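Long-range contacts in purine nucleoside phosphorylase (Schistosoma mansoni, PDB 5TBT), which probably catalyses the reversible phosphorolysis of purine nucleosides such as inosine and guanosine, releasing the free base and ribose 1-phosphate: residues I115-G120 and G220-P225; E191-F196 and G215-G220; L242-S247 and E260-V265. All blocks are in the same frame, centred on the assembly; numbering follows the deposited sequence.

In the fold
The three contacts converge on one bound cytidine, an example of a ligand site assembled from sheet strands, the turn after one of them and a covering helix. Strand 112-121, used by interaction 1, lies between strand 218-220, the partner of 189-196 in interaction 2, and strand 236-246, which carries interaction 3 against helix 259-283. Along the chain, interaction 2 is nested within the loop closed by interaction 1, and interaction 3 follows both. Gly220 belongs to the first two, whose centres are about 10 Å apart; the centre of interaction 3 lies about 13 Å from that of interaction 1 and 15 Å from that of interaction 2. Segments far apart in sequence thus each contribute to the nucleoside site.

Interaction 1. Residues I115-G120 and G220-P225; sequences ITNLAG and GMSTVP. With CTN (4-amino-1-beta-D-ribofuranosyl-2(1H)-pyrimidinone), chain B; SO4 (sulfate ion), chain C.
The nucleoside site of this phosphorylase fold is built where strand 112-121 faces the turn leading into helix 224-232, and Asn117 and Thr223 join the two across it. Asn117 ND2 donates to Thr223 OG1 at 2.9 Å, with the hydroxyl tilted 27° out of the amide plane and the two side chains crossing at nearly a right angle. With its CG between the backbone N and the carbonyl carbon (chi1 63°), Asn117 brings the amide over to the turn. Its OD1 is bonded to Ser241, and Thr223 OG1 is also bonded by Arg86 NH2, so both ends of this buried polar link have a second partner. Ile115 and Thr223 slide past each other in opposite directions, with Ile115 CG2 3.9 Å from Thr223 OG1.

A sulfate lies on the side of Ser222, whose OG donates to sulfate O2 at 3.1 Å; Ser35 adds another bond. In this family the ion probably marks the phosphate position. From these two segments the cytidine base receives a weak, bent bond (130°), Met221 N to O2 at 2.9 Å; Tyr202, His259 and Glu203 bond the ligand as well. Beside it a water donates to Leu118 O at 2.7 Å.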
loop_
_atom_site.group_PDB
_atom_site.type_symbol
_atom_site.label_atom_id
_atom_site.label_comp_id
_atom_site.label_asym_id
_atom_site.label_seq_id
_atom_site.Cartn_x
_atom_site.Cartn_y
_atom_site.Cartn_z
ATOM N N ILE A 115 -4.065 6.954 -24.006
ATOM C CA ILE A 115 -2.918 6.445 -23.256
ATOM C C ILE A 115 -2.523 5.072 -23.788
ATOM O O ILE A 115 -3.385 4.222 -24.032
ATOM C CB ILE A 115 -3.221 6.351 -21.746
ATOM C CG1 ILE A 115 -3.766 7.677 -21.214
ATOM C CG2 ILE A 115 -1.978 5.939 -20.967
ATOM C CD1 ILE A 115 -4.127 7.646 -19.751
ATOM N N THR A 116 -1.215 4.848 -23.943
ATOM C CA THR A 116 -0.657 3.529 -24.212
ATOM C C THR A 116 0.394 3.180 -23.165
ATOM O O THR A 116 1.075 4.059 -22.629
ATOM C CB THR A 116 -0.007 3.443 -25.597
ATOM O OG1 THR A 116 1.051 4.407 -25.696
ATOM C CG2 THR A 116 -1.026 3.686 -26.687
ATOM N N ASN A 117 0.536 1.886 -22.891
ATOM C CA ASN A 117 1.554 1.420 -21.964
ATOM C C ASN A 117 2.016 0.033 -22.385
ATOM O O ASN A 117 1.388 -0.631 -23.215
ATOM C CB ASN A 117 1.041 1.400 -20.516
ATOM C CG ASN A 117 -0.116 0.429 -20.305
ATOM O OD1 ASN A 117 0.020 -0.780 -20.509
ATOM N ND2 ASN A 117 -1.252 0.955 -19.868
ATOM N N LEU A 118 3.131 -0.394 -21.798
ATOM C CA LEU A 118 3.610 -1.768 -21.879
ATOM C C LEU A 118 3.248 -2.484 -20.587
ATOM O O LEU A 118 3.318 -1.897 -19.503
ATOM C CB LEU A 118 5.126 -1.827 -22.086
ATOM C CG LEU A 118 5.714 -1.844 -23.499
ATOM C CD1 LEU A 118 5.370 -3.133 -24.238
ATOM C CD2 LEU A 118 5.273 -0.629 -24.295
ATOM N N ALA A 119 2.860 -3.751 -20.697
ATOM C CA ALA A 119 2.371 -4.449 -19.520
ATOM C C ALA A 119 2.587 -5.948 -19.665
ATOM O O ALA A 119 2.843 -6.464 -20.757
ATOM C CB ALA A 119 0.895 -4.138 -19.272
ATOM N N GLY A 120 2.487 -6.641 -18.533
ATOM C CA GLY A 120 2.602 -8.086 -18.507
ATOM C C GLY A 120 1.235 -8.741 -18.581
ATOM O O GLY A 120 0.259 -8.245 -18.026
ATOM N N GLY A 220 0.666 -3.691 -14.790
ATOM C CA GLY A 220 1.652 -2.711 -15.199
ATOM C C GLY A 220 1.870 -1.673 -14.119
ATOM O O GLY A 220 1.219 -1.684 -13.072
ATOM N N MET A 221 2.791 -0.751 -14.404
ATOM C CA MET A 221 3.300 0.188 -13.412
ATOM C C MET A 221 2.868 1.632 -13.649
ATOM O O MET A 221 3.458 2.544 -13.056
ATOM C CB MET A 221 4.829 0.133 -13.365
ATOM C CG MET A 221 5.424 -1.237 -13.087
ATOM S SD MET A 221 7.231 -1.199 -13.151
ATOM C CE MET A 221 7.607 -2.949 -13.200
ATOM N N SER A 222 1.871 1.877 -14.490
ATOM C CA SER A 222 1.548 3.250 -14.875
ATOM C C SER A 222 0.041 3.376 -15.077
ATOM O O SER A 222 -0.747 2.539 -14.622
ATOM C CB SER A 222 2.338 3.645 -16.137
ATOM O OG SER A 222 1.836 2.985 -17.286
ATOM N N THR A 223 -0.356 4.475 -15.730
ATOM C CA THR A 223 -1.672 4.679 -16.333
ATOM C C THR A 223 -2.787 4.964 -15.333
ATOM O O THR A 223 -3.522 5.941 -15.496
ATOM C CB THR A 223 -2.051 3.471 -17.194
ATOM O OG1 THR A 223 -1.061 3.290 -18.216
ATOM C CG2 THR A 223 -3.407 3.689 -17.845
ATOM N N VAL A 224 -2.939 4.106 -14.318
ATOM C CA VAL A 224 -4.015 4.299 -13.339
ATOM C C VAL A 224 -3.963 5.667 -12.674
ATOM O O VAL A 224 -5.028 6.277 -12.485
ATOM C CB VAL A 224 -4.027 3.139 -12.331
ATOM C CG1 VAL A 224 -4.918 3.467 -11.144
ATOM C CG2 VAL A 224 -4.497 1.861 -13.003
ATOM N N PRO A 225 -2.801 6.213 -12.280
ATOM C CA PRO A 225 -2.813 7.578 -11.721
ATOM C C PRO A 225 -3.364 8.617 -12.683
ATOM O O PRO A 225 -4.146 9.484 -12.270
ATOM C CB PRO A 225 -1.335 7.836 -11.398
ATOM C CG PRO A 225 -0.751 6.482 -11.194
ATOM C CD PRO A 225 -1.467 5.589 -12.160
HETATM O "O5'" CTN B . 9.682 -2.656 -18.791
HETATM C "C5'" CTN B . 9.464 -1.547 -17.976
HETATM C "C4'" CTN B . 8.637 -0.487 -18.684
HETATM O "O4'" CTN B . 7.501 -1.044 -19.300
HETATM C "C1'" CTN B . 6.406 -1.081 -18.414
HETATM N N1 CTN B . 6.132 -2.435 -17.920
HETATM C C6 CTN B . 6.616 -3.472 -18.549
HETATM C C5 CTN B . 6.375 -4.735 -18.115
HETATM C C4 CTN B . 5.622 -4.942 -16.998
HETATM N N3 CTN B . 5.107 -3.905 -16.359
HETATM C C2 CTN B . 5.327 -2.633 -16.805
HETATM O O2 CTN B . 4.864 -1.654 -16.220
HETATM N N4 CTN B . 5.411 -6.203 -16.622
HETATM C "C2'" CTN B . 6.793 -0.141 -17.294
HETATM O "O2'" CTN B . 5.742 0.770 -17.065
HETATM C "C3'" CTN B . 8.093 0.484 -17.667
HETATM O "O3'" CTN B . 7.940 1.758 -18.253
HETATM S S SO4 C . 5.108 2.124 -20.263
HETATM O O1 SO4 C . 4.770 1.476 -21.449
HETATM O O2 SO4 C . 3.995 2.084 -19.383
HETATM O O3 SO4 C . 6.221 1.443 -19.650
HETATM O O4 SO4 C . 5.570 3.479 -20.398
HETATM O O HOH W 1 2.296 -0.224 -17.674
#

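Interaction 2. Residues E191-F196 and G215-G220; sequences EGVYAF and GCDVVG. With CTN (4-amino-1-beta-D-ribofuranosyl-2(1H)-pyrimidinone), chain B.
Tyr194 lies hard against Gly220, and this is the tight end of the contact: the phenol OH is 3.1 Å from Gly220 CA, the glycine leaving room for it on this face. CG of Tyr194 lies opposite the backbone N (chi1 179°), which sends the ring along the strand pair, past Val218 CG1 at 3.6 Å from its CD2, to Gly220. The hydroxyl accepts the backbone N of Ser222 and probably also bonds Ser222 O. Two residues on, the Phe196 ring turns its edge to Gly220 O, which lies in the ring plane at 3.7 Å from CD1.

Both strands belong to a beta-alpha-beta unit, strand 189-196, helix 205-213 and strand 218-220, whose two strands pair in parallel as neighbours in the central sheet. The ladder is straightest near the tyrosine: Ala195 N donates to Val218 O at 2.7 Å, and Ala195 O receives Gly220 N at 3.0 Å, almost in line with the carbonyl (178°). On the face opposite Tyr194 and Phe196, Ala195 CB packs on Cys216 SG at 3.7 Å.

Toward the partly exposed residues Gly215 and Asp217 the pairing loosens. Val193 O is shared by Asp217 N and, weakly, by Val218 N, while a side chain takes over from the backbone: Asp217 OD2 accepts Val193 N at 2.8 Å through its anti lone pair, and OD1 is held by Asn123 ND2. Gly215, closing helix 205-213 in a Schellman motif, gives only its carbonyl O to Val193 CB, at 4.0 Å.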
loop_
_atom_site.group_PDB
_atom_site.type_symbol
_atom_site.label_atom_id
_atom_site.label_comp_id
_atom_site.label_asym_id
_atom_site.label_seq_id
_atom_site.Cartn_x
_atom_site.Cartn_y
_atom_site.Cartn_z
ATOM N N GLU A 191 -9.860 -7.228 -24.566
ATOM C CA GLU A 191 -10.233 -6.298 -23.510
ATOM C C GLU A 191 -9.963 -6.963 -22.167
ATOM O O GLU A 191 -9.922 -8.192 -22.065
ATOM C CB GLU A 191 -11.709 -5.872 -23.619
ATOM C CG GLU A 191 -12.723 -6.975 -23.321
ATOM C CD GLU A 191 -14.160 -6.487 -23.417
ATOM O OE1 GLU A 191 -14.428 -5.582 -24.235
ATOM O OE2 GLU A 191 -15.017 -7.003 -22.669
ATOM N N GLY A 192 -9.761 -6.160 -21.128
ATOM C CA GLY A 192 -9.480 -6.769 -19.840
ATOM C C GLY A 192 -9.276 -5.750 -18.743
ATOM O O GLY A 192 -9.388 -4.536 -18.950
ATOM N N VAL A 193 -8.959 -6.279 -17.563
ATOM C CA VAL A 193 -8.814 -5.502 -16.337
ATOM C C VAL A 193 -7.331 -5.332 -16.033
ATOM O O VAL A 193 -6.560 -6.299 -16.091
ATOM C CB VAL A 193 -9.544 -6.181 -15.166
ATOM C CG1 VAL A 193 -9.274 -5.449 -13.863
ATOM C CG2 VAL A 193 -11.041 -6.255 -15.446
ATOM N N TYR A 194 -6.937 -4.107 -15.700
ATOM C CA TYR A 194 -5.542 -3.735 -15.501
ATOM C C TYR A 194 -5.246 -3.620 -14.012
ATOM O O TYR A 194 -5.951 -2.914 -13.287
ATOM C CB TYR A 194 -5.263 -2.409 -16.216
ATOM C CG TYR A 194 -3.862 -1.838 -16.097
ATOM C CD1 TYR A 194 -3.476 -1.103 -14.979
ATOM C CD2 TYR A 194 -2.947 -1.978 -17.131
ATOM C CE1 TYR A 194 -2.205 -0.559 -14.882
ATOM C CE2 TYR A 194 -1.671 -1.435 -17.044
ATOM C CZ TYR A 194 -1.308 -0.726 -15.917
ATOM O OH TYR A 194 -0.046 -0.181 -15.824
ATOM N N ALA A 195 -4.205 -4.310 -13.557
ATOM C CA ALA A 195 -3.758 -4.226 -12.173
ATOM C C ALA A 195 -2.573 -3.274 -12.090
ATOM O O ALA A 195 -1.638 -3.366 -12.893
ATOM C CB ALA A 195 -3.379 -5.604 -11.629
ATOM N N PHE A 196 -2.621 -2.358 -11.130
ATOM C CA PHE A 196 -1.586 -1.344 -10.960
ATOM C C PHE A 196 -0.571 -1.858 -9.947
ATOM O O PHE A 196 -0.837 -1.871 -8.741
ATOM C CB PHE A 196 -2.208 -0.026 -10.504
ATOM C CG PHE A 196 -1.217 1.097 -10.297
ATOM C CD1 PHE A 196 0.054 1.064 -10.859
ATOM C CD2 PHE A 196 -1.576 2.196 -9.533
ATOM C CE1 PHE A 196 0.948 2.106 -10.657
ATOM C CE2 PHE A 196 -0.694 3.240 -9.328
ATOM C CZ PHE A 196 0.571 3.196 -9.890
ATOM N N GLY A 215 -8.792 -12.294 -10.915
ATOM C CA GLY A 215 -9.467 -11.790 -12.094
ATOM C C GLY A 215 -8.792 -10.613 -12.756
ATOM O O GLY A 215 -9.473 -9.764 -13.342
ATOM N N CYS A 216 -7.470 -10.521 -12.660
ATOM C CA CYS A 216 -6.710 -9.531 -13.408
ATOM C C CYS A 216 -6.266 -10.137 -14.730
ATOM O O CYS A 216 -5.819 -11.287 -14.779
ATOM C CB CYS A 216 -5.488 -9.059 -12.617
ATOM S SG CYS A 216 -5.850 -8.339 -11.003
ATOM N N ASP A 217 -6.406 -9.368 -15.806
ATOM C CA ASP A 217 -5.922 -9.801 -17.109
ATOM C C ASP A 217 -4.535 -9.273 -17.429
ATOM O O ASP A 217 -3.806 -9.903 -18.200
ATOM C CB ASP A 217 -6.887 -9.359 -18.216
ATOM C CG ASP A 217 -8.302 -9.858 -17.995
ATOM O OD1 ASP A 217 -8.558 -11.052 -18.256
ATOM O OD2 ASP A 217 -9.163 -9.055 -17.575
ATOM N N VAL A 218 -4.159 -8.137 -16.840
ATOM C CA VAL A 218 -2.964 -7.395 -17.224
ATOM C C VAL A 218 -2.428 -6.691 -15.981
ATOM O O VAL A 218 -3.190 -6.319 -15.085
ATOM C CB VAL A 218 -3.297 -6.396 -18.361
ATOM C CG1 VAL A 218 -2.266 -5.299 -18.462
ATOM C CG2 VAL A 218 -3.418 -7.122 -19.692
ATOM N N VAL A 219 -1.107 -6.523 -15.916
ATOM C CA VAL A 219 -0.467 -5.840 -14.795
ATOM C C VAL A 219 0.624 -4.915 -15.324
ATOM O O VAL A 219 1.411 -5.298 -16.198
ATOM C CB VAL A 219 0.102 -6.849 -13.771
ATOM C CG1 VAL A 219 1.049 -7.825 -14.447
ATOM C CG2 VAL A 219 0.789 -6.117 -12.628
ATOM N N GLY A 220 0.666 -3.691 -14.790
ATOM C CA GLY A 220 1.652 -2.711 -15.199
ATOM C C GLY A 220 1.870 -1.673 -14.119
ATOM O O GLY A 220 1.219 -1.684 -13.072
HETATM O "O5'" CTN B . 9.682 -2.656 -18.791
HETATM C "C5'" CTN B . 9.464 -1.547 -17.976
HETATM C "C4'" CTN B . 8.637 -0.487 -18.684
HETATM O "O4'" CTN B . 7.501 -1.044 -19.300
HETATM C "C1'" CTN B . 6.406 -1.081 -18.414
HETATM N N1 CTN B . 6.132 -2.435 -17.920
HETATM C C6 CTN B . 6.616 -3.472 -18.549
HETATM C C5 CTN B . 6.375 -4.735 -18.115
HETATM C C4 CTN B . 5.622 -4.942 -16.998
HETATM N N3 CTN B . 5.107 -3.905 -16.359
HETATM C C2 CTN B . 5.327 -2.633 -16.805
HETATM O O2 CTN B . 4.864 -1.654 -16.220
HETATM N N4 CTN B . 5.411 -6.203 -16.622
HETATM C "C2'" CTN B . 6.793 -0.141 -17.294
HETATM O "O2'" CTN B . 5.742 0.770 -17.065
HETATM C "C3'" CTN B . 8.093 0.484 -17.667
HETATM O "O3'" CTN B . 7.940 1.758 -18.253
#

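Interaction 3. Residues L242-S247 and E260-V265; sequences LIANNS and EKVLAV. With CTN (4-amino-1-beta-D-ribofuranosyl-2(1H)-pyrimidinone), chain B.
Flat peptide groups, not rings, meet Val265 here: its CG1 rests 3.7 Å from Ile243 O and its CG2 3.7 Å from Ala244 O, so the forked side chain spans two successive carbonyls of the strand end. CG1 lies anti to the valine's own backbone N (chi1 -180°), which leaves CG2 next to that N, and both branches reach the strand. A flat group of the strand segment, the amide of Asn245, makes no contact with the helix; its ND2 donates to Ser247 OG at 3.2 Å, with the hydroxyl 28° out of the amide plane, and also to Asp250.

This is helix-on-sheet packing: the short axes of strand 242-246 and helix 260-265 approach to 8.1 Å at 136°. Ala244 CB meets Val262 CG2 at 3.9 Å, and Leu242 CD2 reaches Val265 CG1 at 4.2 Å. Val262 belongs to both the packing and the pocket, because both its methyls, CG1 and CG2, lie 3.6 Å from O5' of the cytidine. Methyl groups and carbonyl oxygens thus meet in van der Waals contact, Ala244 O having its polar partner in Ser128 OG. At O5' these segments offer methyl groups, while the cytidine as a whole is hydrogen-bonded by His259, Tyr202 and Glu203.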
loop_
_atom_site.group_PDB
_atom_site.type_symbol
_atom_site.label_atom_id
_atom_site.label_comp_id
_atom_site.label_asym_id
_atom_site.label_seq_id
_atom_site.Cartn_x
_atom_site.Cartn_y
_atom_site.Cartn_z
ATOM N N LEU A 242 0.011 -2.821 -24.435
ATOM C CA LEU A 242 0.724 -3.721 -25.331
ATOM C C LEU A 242 1.386 -4.801 -24.485
ATOM O O LEU A 242 2.174 -4.493 -23.584
ATOM C CB LEU A 242 1.768 -2.978 -26.166
ATOM C CG LEU A 242 2.749 -3.871 -26.934
ATOM C CD1 LEU A 242 2.023 -4.733 -27.959
ATOM C CD2 LEU A 242 3.851 -3.054 -27.598
ATOM N N ILE A 243 1.066 -6.058 -24.777
ATOM C CA ILE A 243 1.514 -7.178 -23.956
ATOM C C ILE A 243 2.962 -7.508 -24.302
ATOM O O ILE A 243 3.266 -7.937 -25.420
ATOM C CB ILE A 243 0.602 -8.397 -24.153
ATOM C CG1 ILE A 243 -0.853 -8.011 -23.865
ATOM C CG2 ILE A 243 1.037 -9.541 -23.254
ATOM C CD1 ILE A 243 -1.061 -7.401 -22.487
ATOM N N ALA A 244 3.861 -7.309 -23.334
ATOM C CA ALA A 244 5.270 -7.630 -23.536
ATOM C C ALA A 244 5.542 -9.121 -23.388
ATOM O O ALA A 244 6.440 -9.652 -24.050
ATOM C CB ALA A 244 6.137 -6.842 -22.552
ATOM N N ASN A 245 4.774 -9.804 -22.545
ATOM C CA ASN A 245 5.010 -11.202 -22.214
ATOM C C ASN A 245 3.795 -11.720 -21.461
ATOM O O ASN A 245 2.972 -10.941 -20.973
ATOM C CB ASN A 245 6.269 -11.367 -21.359
ATOM C CG ASN A 245 6.082 -10.836 -19.945
ATOM O OD1 ASN A 245 6.027 -9.624 -19.724
ATOM N ND2 ASN A 245 5.982 -11.744 -18.982
ATOM N N ASN A 246 3.698 -13.045 -21.362
ATOM C CA ASN A 246 2.710 -13.695 -20.507
ATOM C C ASN A 246 3.428 -14.184 -19.254
ATOM O O ASN A 246 4.174 -15.169 -19.300
ATOM C CB ASN A 246 2.012 -14.846 -21.225
ATOM C CG ASN A 246 0.776 -15.326 -20.482
ATOM O OD1 ASN A 246 0.874 -15.964 -19.431
ATOM N ND2 ASN A 246 -0.397 -15.013 -21.021
ATOM N N SER A 247 3.200 -13.494 -18.135
ATOM C CA SER A 247 3.926 -13.787 -16.905
ATOM C C SER A 247 3.529 -15.127 -16.295
ATOM O O SER A 247 4.332 -15.723 -15.568
ATOM C CB SER A 247 3.704 -12.661 -15.892
ATOM O OG SER A 247 4.173 -11.424 -16.399
ATOM N N GLU A 260 14.993 -4.883 -21.902
ATOM C CA GLU A 260 15.417 -5.010 -23.293
ATOM C C GLU A 260 14.409 -5.818 -24.099
ATOM O O GLU A 260 14.074 -5.453 -25.232
ATOM C CB GLU A 260 16.804 -5.653 -23.380
ATOM C CG GLU A 260 17.953 -4.762 -22.938
ATOM C CD GLU A 260 18.185 -4.798 -21.439
ATOM O OE1 GLU A 260 17.451 -4.112 -20.697
ATOM O OE2 GLU A 260 19.102 -5.522 -20.999
ATOM N N LYS A 261 13.918 -6.924 -23.530
ATOM C CA LYS A 261 12.863 -7.687 -24.189
ATOM C C LYS A 261 11.600 -6.850 -24.350
ATOM O O LYS A 261 10.909 -6.944 -25.372
ATOM C CB LYS A 261 12.540 -8.953 -23.397
ATOM C CG LYS A 261 13.586 -10.049 -23.458
ATOM C CD LYS A 261 12.988 -11.357 -22.962
ATOM C CE LYS A 261 14.008 -12.202 -22.223
ATOM N NZ LYS A 261 13.381 -13.415 -21.632
ATOM N N VAL A 262 11.274 -6.039 -23.337
ATOM C CA VAL A 262 10.073 -5.210 -23.396
ATOM C C VAL A 262 10.175 -4.210 -24.540
ATOM O O VAL A 262 9.227 -4.022 -25.312
ATOM C CB VAL A 262 9.850 -4.503 -22.048
ATOM C CG1 VAL A 262 8.784 -3.426 -22.182
ATOM C CG2 VAL A 262 9.462 -5.513 -20.979
ATOM N N LEU A 263 11.331 -3.553 -24.667
ATOM C CA LEU A 263 11.509 -2.572 -25.733
ATOM C C LEU A 263 11.488 -3.221 -27.110
ATOM O O LEU A 263 11.066 -2.585 -28.083
ATOM C CB LEU A 263 12.814 -1.805 -25.529
ATOM C CG LEU A 263 12.836 -0.799 -24.378
ATOM C CD1 LEU A 263 14.185 -0.114 -24.295
ATOM C CD2 LEU A 263 11.717 0.219 -24.544
ATOM N N ALA A 264 11.942 -4.473 -27.217
ATOM C CA ALA A 264 11.925 -5.154 -28.507
ATOM C C ALA A 264 10.499 -5.432 -28.967
ATOM O O ALA A 264 10.204 -5.362 -30.166
ATOM C CB ALA A 264 12.726 -6.452 -28.428
ATOM N N VAL A 265 9.604 -5.756 -28.032
ATOM C CA VAL A 265 8.196 -5.917 -28.381
ATOM C C VAL A 265 7.599 -4.580 -28.795
ATOM O O VAL A 265 6.799 -4.504 -29.736
ATOM C CB VAL A 265 7.424 -6.540 -27.204
ATOM C CG1 VAL A 265 5.956 -6.718 -27.569
ATOM C CG2 VAL A 265 8.048 -7.866 -26.808
HETATM O "O5'" CTN B . 9.682 -2.656 -18.791
HETATM C "C5'" CTN B . 9.464 -1.547 -17.976
HETATM C "C4'" CTN B . 8.637 -0.487 -18.684
HETATM O "O4'" CTN B . 7.501 -1.044 -19.300
HETATM C "C1'" CTN B . 6.406 -1.081 -18.414
HETATM N N1 CTN B . 6.132 -2.435 -17.920
HETATM C C6 CTN B . 6.616 -3.472 -18.549
HETATM C C5 CTN B . 6.375 -4.735 -18.115
HETATM C C4 CTN B . 5.622 -4.942 -16.998
HETATM N N3 CTN B . 5.107 -3.905 -16.359
HETATM C C2 CTN B . 5.327 -2.633 -16.805
HETATM O O2 CTN B . 4.864 -1.654 -16.220
HETATM N N4 CTN B . 5.411 -6.203 -16.622
HETATM C "C2'" CTN B . 6.793 -0.141 -17.294
HETATM O "O2'" CTN B . 5.742 0.770 -17.065
HETATM C "C3'" CTN B . 8.093 0.484 -17.667
HETATM O "O3'" CTN B . 7.940 1.758 -18.253
#